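Local structure of archaemetzincin (Archaeoglobus fulgidus, 3ZVS) at residues E84-G88 / G89-V93; A115-E118 / I119-L123; S137-V140 / Q141-D144. The protein is probably a zinc metalloprotease of peptidase family M54 whose natural substrate is unknown, with one catalytic zinc ion and a second, apparently structural, one. One frame throughout, in Å; residues are numbered along the deposited sequence.

Interaction 1: residues E84-G88 / G89-V93; sequences EAELG and GARAV
The guanidinium of Arg91 is met at its edge, near its plane, by the carboxylate of Glu86, and the two planes are turned 70° apart. Both residues belong to the beta hairpin of strands 83-85 and 91-95. Its loop makes a type II turn from Glu86 to Gly89, in which Gly88 has a positive phi. The salt bridge is side-on. Arg91 NH2 donates to Glu86 OE2 at 2.8 Å, on the oxygen's syn lone pair. Arg91 NE donates to the same Glu86 OE2 at 2.9 Å, coming from above the carboxylate plane. Glu86 OE1 serves the backbone instead. Ala90 N reaches it almost head-on, at 2.9 Å from Glu86 OE1. Arg91 N binds Glu86 OE1 at 3.0 Å, from above the carboxylate plane. Four N-H groups therefore hold the carboxylate and fix its rotation. Glu86 CG lies beside its own backbone N (chi1 -59°) and the chain then runs extended, which carries the carboxylate to these donors. With a leucine in place of Glu86, Arg91 would probably lose its charge mate here, and the amides of Ala90 and Arg91 would lose this acceptor. Arg91 NH1 also hydrogen-bonds to Leu59 O. Further along, Ala85 and Ala92 form a non-hydrogen-bonded pair with their CB atoms 3.6 Å apart, and both side chains touch Glu118 of helix 104-122. Glu84 and Val93 point to the other face, against helix 52-58. Their backbones form a hydrogen-bonded pair: Val93 N donates to Glu84 O at 2.8 Å, and Glu84 N donates back to Val93 O.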
loop_
_atom_site.group_PDB
_atom_site.type_symbol
_atom_site.label_atom_id
_atom_site.label_comp_id
_atom_site.label_asym_id
_atom_site.label_seq_id
_atom_site.Cartn_x
_atom_site.Cartn_y
_atom_site.Cartn_z
ATOM N N GLU A 84 -3.160 5.190 1.722
ATOM C CA GLU A 84 -3.594 6.426 1.099
ATOM C C GLU A 84 -2.717 6.652 -0.123
ATOM O O GLU A 84 -1.509 6.347 -0.113
ATOM C CB GLU A 84 -3.534 7.643 2.041
ATOM C CG GLU A 84 -4.246 8.887 1.408
ATOM C CD GLU A 84 -4.317 10.125 2.275
ATOM O OE1 GLU A 84 -3.876 10.067 3.413
ATOM O OE2 GLU A 84 -4.833 11.159 1.794
ATOM N N ALA A 85 -3.313 7.140 -1.207
ATOM C CA ALA A 85 -2.614 7.346 -2.444
ATOM C C ALA A 85 -2.992 8.661 -3.096
ATOM O O ALA A 85 -4.113 9.164 -2.918
ATOM C CB ALA A 85 -2.916 6.171 -3.416
ATOM N N GLU A 86 -2.069 9.200 -3.875
ATOM C CA GLU A 86 -2.379 10.307 -4.785
ATOM C C GLU A 86 -2.961 9.729 -6.079
ATOM O O GLU A 86 -2.242 9.092 -6.845
ATOM C CB GLU A 86 -1.109 11.084 -5.112
ATOM C CG GLU A 86 -0.432 11.654 -3.879
ATOM C CD GLU A 86 0.882 12.341 -4.188
ATOM O OE1 GLU A 86 1.552 11.983 -5.159
ATOM O OE2 GLU A 86 1.230 13.290 -3.459
ATOM N N LEU A 87 -4.251 9.948 -6.335
ATOM C CA LEU A 87 -4.889 9.398 -7.527
ATOM C C LEU A 87 -4.273 9.992 -8.796
ATOM O O LEU A 87 -4.332 11.208 -9.002
ATOM C CB LEU A 87 -6.394 9.677 -7.481
ATOM C CG LEU A 87 -7.169 9.098 -8.664
ATOM C CD1 LEU A 87 -7.347 7.595 -8.608
ATOM C CD2 LEU A 87 -8.543 9.758 -8.781
ATOM N N GLY A 88 -3.641 9.146 -9.597
ATOM C CA GLY A 88 -2.916 9.591 -10.780
ATOM C C GLY A 88 -1.696 10.464 -10.514
ATOM O O GLY A 88 -1.187 11.097 -11.440
ATOM N N GLY A 89 -1.222 10.473 -9.263
ATOM C CA GLY A 89 -0.057 11.257 -8.831
ATOM C C GLY A 89 1.222 10.428 -8.800
ATOM O O GLY A 89 1.545 9.685 -9.730
ATOM N N ALA A 90 1.972 10.563 -7.695
ATOM C CA ALA A 90 3.266 9.915 -7.618
ATOM C C ALA A 90 3.438 8.978 -6.439
ATOM O O ALA A 90 4.238 8.040 -6.524
ATOM C CB ALA A 90 4.344 10.955 -7.592
ATOM N N ARG A 91 2.705 9.240 -5.358
ATOM C CA ARG A 91 3.008 8.642 -4.052
ATOM C C ARG A 91 1.828 7.900 -3.434
ATOM O O ARG A 91 0.668 8.286 -3.610
ATOM C CB ARG A 91 3.415 9.749 -3.060
ATOM C CG ARG A 91 4.684 10.457 -3.443
ATOM C CD ARG A 91 4.918 11.650 -2.548
ATOM N NE ARG A 91 4.050 12.761 -2.887
ATOM C CZ ARG A 91 4.277 14.018 -2.518
ATOM N NH1 ARG A 91 5.353 14.302 -1.814
ATOM N NH2 ARG A 91 3.425 14.983 -2.857
ATOM N N ALA A 92 2.123 6.835 -2.688
ATOM C CA ALA A 92 1.144 6.171 -1.841
ATOM C C ALA A 92 1.826 5.634 -0.616
ATOM O O ALA A 92 3.073 5.542 -0.581
ATOM C CB ALA A 92 0.449 5.032 -2.588
ATOM N N VAL A 93 1.028 5.286 0.378
ATOM C CA VAL A 93 1.478 4.615 1.568
ATOM C C VAL A 93 0.562 3.426 1.836
ATOM O O VAL A 93 -0.645 3.471 1.625
ATOM C CB VAL A 93 1.560 5.577 2.775
ATOM C CG1 VAL A 93 0.223 6.133 3.105
ATOM C CG2 VAL A 93 2.149 4.871 3.997
#

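Interaction 2: residues A115-E118 / I119-L123; sequences AVHE and IGHVL. With ZN (zinc ion), chain D.
His117 and His121 are the two histidines of the HExxH zinc-binding motif, carried on helix 104-122 of this metzincin. They stand one helical turn apart and hold the catalytic zinc between them. His117 NE2 and His121 NE2 each lie 2.1 Å from the zinc ion. His127, beyond the helix, is the third histidine ligand. The two nitrogens, His117 NE2 and His121 NE2, are 3.1 Å apart because they share the metal. The rings meet obliquely, with planes at 88°. His117 CG is anti to the backbone N (chi1 -179°), while His121 CG lies beside its own N (chi1 -75°), and these different torsions bring both NE2 atoms to the one zinc ion. Second-shell carbonyls fix the ring rotations: His117 ND1 hydrogen-bonds to Val133 O and His121 ND1 to Leu125 O. Glu118, the probable proton acceptor, brings its OE1 to the edge of the His121 ring, 4.1 Å from His121 CD2. Ile119 packs on Leu22 and Phe26 of helix 12-26. The backbone keeps regular helical bonds through the motif. Gly120 N donates to Val116 O at 2.8 Å.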
loop_
_atom_site.group_PDB
_atom_site.type_symbol
_atom_site.label_atom_id
_atom_site.label_comp_id
_atom_site.label_asym_id
_atom_site.label_seq_id
_atom_site.Cartn_x
_atom_site.Cartn_y
_atom_site.Cartn_z
ATOM N N ALA A 115 -0.731 -3.667 -1.398
ATOM C CA ALA A 115 0.255 -2.868 -2.135
ATOM C C ALA A 115 -0.179 -2.611 -3.583
ATOM O O ALA A 115 -0.088 -1.497 -4.072
ATOM C CB ALA A 115 1.635 -3.563 -2.127
ATOM N N VAL A 116 -0.640 -3.654 -4.262
ATOM C CA VAL A 116 -1.120 -3.539 -5.621
ATOM C C VAL A 116 -2.269 -2.544 -5.693
ATOM O O VAL A 116 -2.319 -1.703 -6.596
ATOM C CB VAL A 116 -1.519 -4.913 -6.137
ATOM C CG1 VAL A 116 -2.264 -4.813 -7.480
ATOM C CG2 VAL A 116 -0.269 -5.785 -6.348
ATOM N N HIS A 117 -3.181 -2.619 -4.727
ATOM C CA HIS A 117 -4.318 -1.686 -4.641
ATOM C C HIS A 117 -3.838 -0.225 -4.592
ATOM O O HIS A 117 -4.299 0.646 -5.307
ATOM C CB HIS A 117 -5.132 -2.037 -3.399
ATOM C CG HIS A 117 -6.331 -1.176 -3.201
ATOM N ND1 HIS A 117 -7.587 -1.536 -3.655
ATOM C CD2 HIS A 117 -6.481 0.048 -2.625
ATOM C CE1 HIS A 117 -8.459 -0.587 -3.335
ATOM N NE2 HIS A 117 -7.811 0.381 -2.703
ATOM N N GLU A 118 -2.897 0.050 -3.690
ATOM C CA GLU A 118 -2.397 1.411 -3.553
ATOM C C GLU A 118 -1.717 1.895 -4.833
ATOM O O GLU A 118 -1.898 3.016 -5.270
ATOM C CB GLU A 118 -1.422 1.502 -2.365
ATOM C CG GLU A 118 -2.087 1.327 -1.011
ATOM C CD GLU A 118 -3.287 2.208 -0.810
ATOM O OE1 GLU A 118 -3.237 3.410 -1.187
ATOM O OE2 GLU A 118 -4.307 1.726 -0.292
ATOM N N ILE A 119 -0.891 1.063 -5.418
ATOM C CA ILE A 119 -0.181 1.450 -6.630
ATOM C C ILE A 119 -1.195 1.669 -7.765
ATOM O O ILE A 119 -1.056 2.587 -8.542
ATOM C CB ILE A 119 0.914 0.405 -6.994
ATOM C CG1 ILE A 119 2.047 0.443 -5.977
ATOM C CG2 ILE A 119 1.481 0.645 -8.378
ATOM C CD1 ILE A 119 2.864 -0.830 -5.986
ATOM N N GLY A 120 -2.238 0.848 -7.824
ATOM C CA GLY A 120 -3.280 1.057 -8.813
ATOM C C GLY A 120 -3.870 2.449 -8.710
ATOM O O GLY A 120 -4.133 3.069 -9.743
ATOM N N HIS A 121 -4.117 2.932 -7.498
ATOM C CA HIS A 121 -4.570 4.315 -7.346
ATOM C C HIS A 121 -3.567 5.328 -7.885
ATOM O O HIS A 121 -3.956 6.287 -8.545
ATOM C CB HIS A 121 -4.798 4.681 -5.889
ATOM C CG HIS A 121 -6.042 4.119 -5.252
ATOM N ND1 HIS A 121 -7.302 4.201 -5.807
ATOM C CD2 HIS A 121 -6.211 3.555 -4.034
ATOM C CE1 HIS A 121 -8.190 3.704 -4.948
ATOM N NE2 HIS A 121 -7.544 3.288 -3.874
ATOM N N VAL A 122 -2.266 5.123 -7.631
ATOM C CA VAL A 122 -1.274 6.066 -8.150
ATOM C C VAL A 122 -1.329 6.096 -9.687
ATOM O O VAL A 122 -1.137 7.157 -10.296
ATOM C CB VAL A 122 0.164 5.756 -7.656
ATOM C CG1 VAL A 122 1.135 6.810 -8.187
ATOM C CG2 VAL A 122 0.206 5.729 -6.140
ATOM N N LEU A 123 -1.638 4.956 -10.279
ATOM C CA LEU A 123 -1.745 4.830 -11.733
ATOM C C LEU A 123 -3.068 5.326 -12.281
ATOM O O LEU A 123 -3.317 5.198 -13.477
ATOM C CB LEU A 123 -1.548 3.384 -12.190
ATOM C CG LEU A 123 -0.212 2.787 -11.802
ATOM C CD1 LEU A 123 -0.131 1.337 -12.241
ATOM C CD2 LEU A 123 0.937 3.623 -12.350
HETATM ZN ZN ZN D . -8.466 2.309 -2.304
#

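Interaction 3: residues S137-V140 / Q141-D144; sequences SNSV and QDVD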
loop_
_atom_site.group_PDB
_atom_site.type_symbol
_atom_site.label_atom_id
_atom_site.label_comp_id
_atom_site.label_asym_id
_atom_site.label_seq_id
_atom_site.Cartn_x
_atom_site.Cartn_y
_atom_site.Cartn_z
ATOM N N SER A 137 -11.828 -2.311 0.373
ATOM C CA SER A 137 -12.010 -3.315 1.423
ATOM C C SER A 137 -12.257 -2.662 2.745
ATOM O O SER A 137 -11.433 -1.863 3.216
ATOM C CB SER A 137 -10.779 -4.224 1.555
ATOM O OG SER A 137 -10.512 -4.916 0.342
ATOM N N ASN A 138 -13.396 -2.948 3.352
ATOM C CA ASN A 138 -13.710 -2.335 4.630
ATOM C C ASN A 138 -12.905 -2.946 5.752
ATOM O O ASN A 138 -12.556 -2.258 6.707
ATOM C CB ASN A 138 -15.212 -2.488 4.939
ATOM C CG ASN A 138 -15.664 -1.503 5.967
ATOM O OD1 ASN A 138 -15.378 -0.318 5.841
ATOM N ND2 ASN A 138 -16.293 -1.982 7.024
ATOM N N SER A 139 -12.669 -4.240 5.636
ATOM C CA SER A 139 -11.995 -5.044 6.657
ATOM C C SER A 139 -11.083 -6.031 5.957
ATOM O O SER A 139 -11.164 -6.216 4.731
ATOM C CB SER A 139 -13.024 -5.860 7.426
ATOM O OG SER A 139 -13.575 -6.820 6.552
ATOM N N VAL A 140 -10.219 -6.716 6.717
ATOM C CA VAL A 140 -9.408 -7.790 6.124
ATOM C C VAL A 140 -10.202 -8.979 5.569
ATOM O O VAL A 140 -9.735 -9.644 4.683
ATOM C CB VAL A 140 -8.308 -8.356 7.077
ATOM C CG1 VAL A 140 -7.334 -7.313 7.381
ATOM C CG2 VAL A 140 -8.895 -8.954 8.340
ATOM N N GLN A 141 -11.410 -9.229 6.083
ATOM C CA GLN A 141 -12.275 -10.239 5.483
ATOM C C GLN A 141 -12.583 -9.827 4.039
ATOM O O GLN A 141 -12.627 -10.662 3.130
ATOM C CB GLN A 141 -13.569 -10.405 6.284
ATOM C CG GLN A 141 -13.390 -11.126 7.655
ATOM C CD GLN A 141 -12.719 -10.283 8.766
ATOM O OE1 GLN A 141 -12.741 -9.051 8.752
ATOM N NE2 GLN A 141 -12.148 -10.969 9.750
ATOM N N ASP A 142 -12.781 -8.528 3.816
ATOM C CA ASP A 142 -12.995 -8.061 2.448
ATOM C C ASP A 142 -11.726 -8.245 1.613
ATOM O O ASP A 142 -11.773 -8.616 0.454
ATOM C CB ASP A 142 -13.426 -6.591 2.393
ATOM C CG ASP A 142 -14.825 -6.342 2.887
ATOM O OD1 ASP A 142 -15.682 -7.266 2.945
ATOM O OD2 ASP A 142 -15.092 -5.173 3.194
ATOM N N VAL A 143 -10.572 -7.916 2.195
ATOM C CA VAL A 143 -9.322 -8.096 1.469
ATOM C C VAL A 143 -9.192 -9.554 0.997
ATOM O O VAL A 143 -8.809 -9.837 -0.145
ATOM C CB VAL A 143 -8.092 -7.701 2.355
ATOM C CG1 VAL A 143 -6.788 -7.985 1.634
ATOM C CG2 VAL A 143 -8.164 -6.212 2.728
ATOM N N ASP A 144 -9.489 -10.480 1.902
ATOM C CA ASP A 144 -9.317 -11.899 1.606
ATOM C C ASP A 144 -10.244 -12.353 0.456
ATOM O O ASP A 144 -9.887 -13.244 -0.292
ATOM C CB ASP A 144 -9.566 -12.748 2.847
ATOM C CG ASP A 144 -8.464 -12.628 3.879
ATOM O OD1 ASP A 144 -7.382 -12.103 3.548
ATOM O OD2 ASP A 144 -8.713 -13.054 5.014
HETATM O O HOH W 1 -12.840 -5.618 -0.814
#
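Residues 137-139 run as a loop into the first turn of helix 140-145, with Ser139 at the N-cap. The loop passes alongside that turn, and the CA atoms of Ser137 and Asp142 are 5.0 Å apart. Helical bonding starts at once. Val143 N donates to Ser139 O at 3.1 Å, and Asp144 N donates to Val140 O at 2.9 Å. Ser139 OG sits between its own backbone N and carbonyl carbon (chi1 67°), a position that turns it back over the helix start. There it accepts a long, weak capping bond from Asp142 N, 3.3 Å from Ser139 OG. Asp142 answers from the helix side. Its OD2 accepts from Asn138 N at 2.8 Å, on the anti lone pair. The amide it takes is the one just before the N-cap residue, not that of the N-cap itself as in a classic capping box. The same carboxylate has a second partner, since Asp142 OD1 forms a salt bridge with Arg145. A negative group here would also be expected to suit the helix N-terminus. Ser137 packs its carbon on the helix. Ser137 CB touches Val143 CG2 at 3.5 Å, which is tight, and also lies against Asp142 CB. Its hydroxyl hydrogen-bonds to Lys146 NZ, and a water lies 2.7 Å from Ser137 OG. That water also donates weakly to Asp142 O. The short helix is set against helix 104-122: Asp144 OD2 makes a salt bridge to Arg110 there, which Val140 also touches, and Val143 touches Glu114, while Phe82, in the loop before strand 83-85, touches both Val140 and Val143.

The three interactions follow one another along the chain. Interaction 1 is the hairpin at the edge of the five-strand mixed sheet, interaction 2 the C-terminal end of helix 104-122, and interaction 3 the start of helix 140-145. The centres of interactions 1 and 2 are about 8 Å apart and they touch. Gly88 N probably hydrogen-bonds to His121 O, and Ala85 CB packs on His121 CB. The hairpin thus packs on the helix carrying zinc ligands, with the Ala85 side chain about 7 Å from the metal. Interaction 3 lies about 16 Å from interaction 2 and about 20 Å from interaction 1, between centres. Ser137 and Glu84 both have side chains about 6 Å from bound malonate.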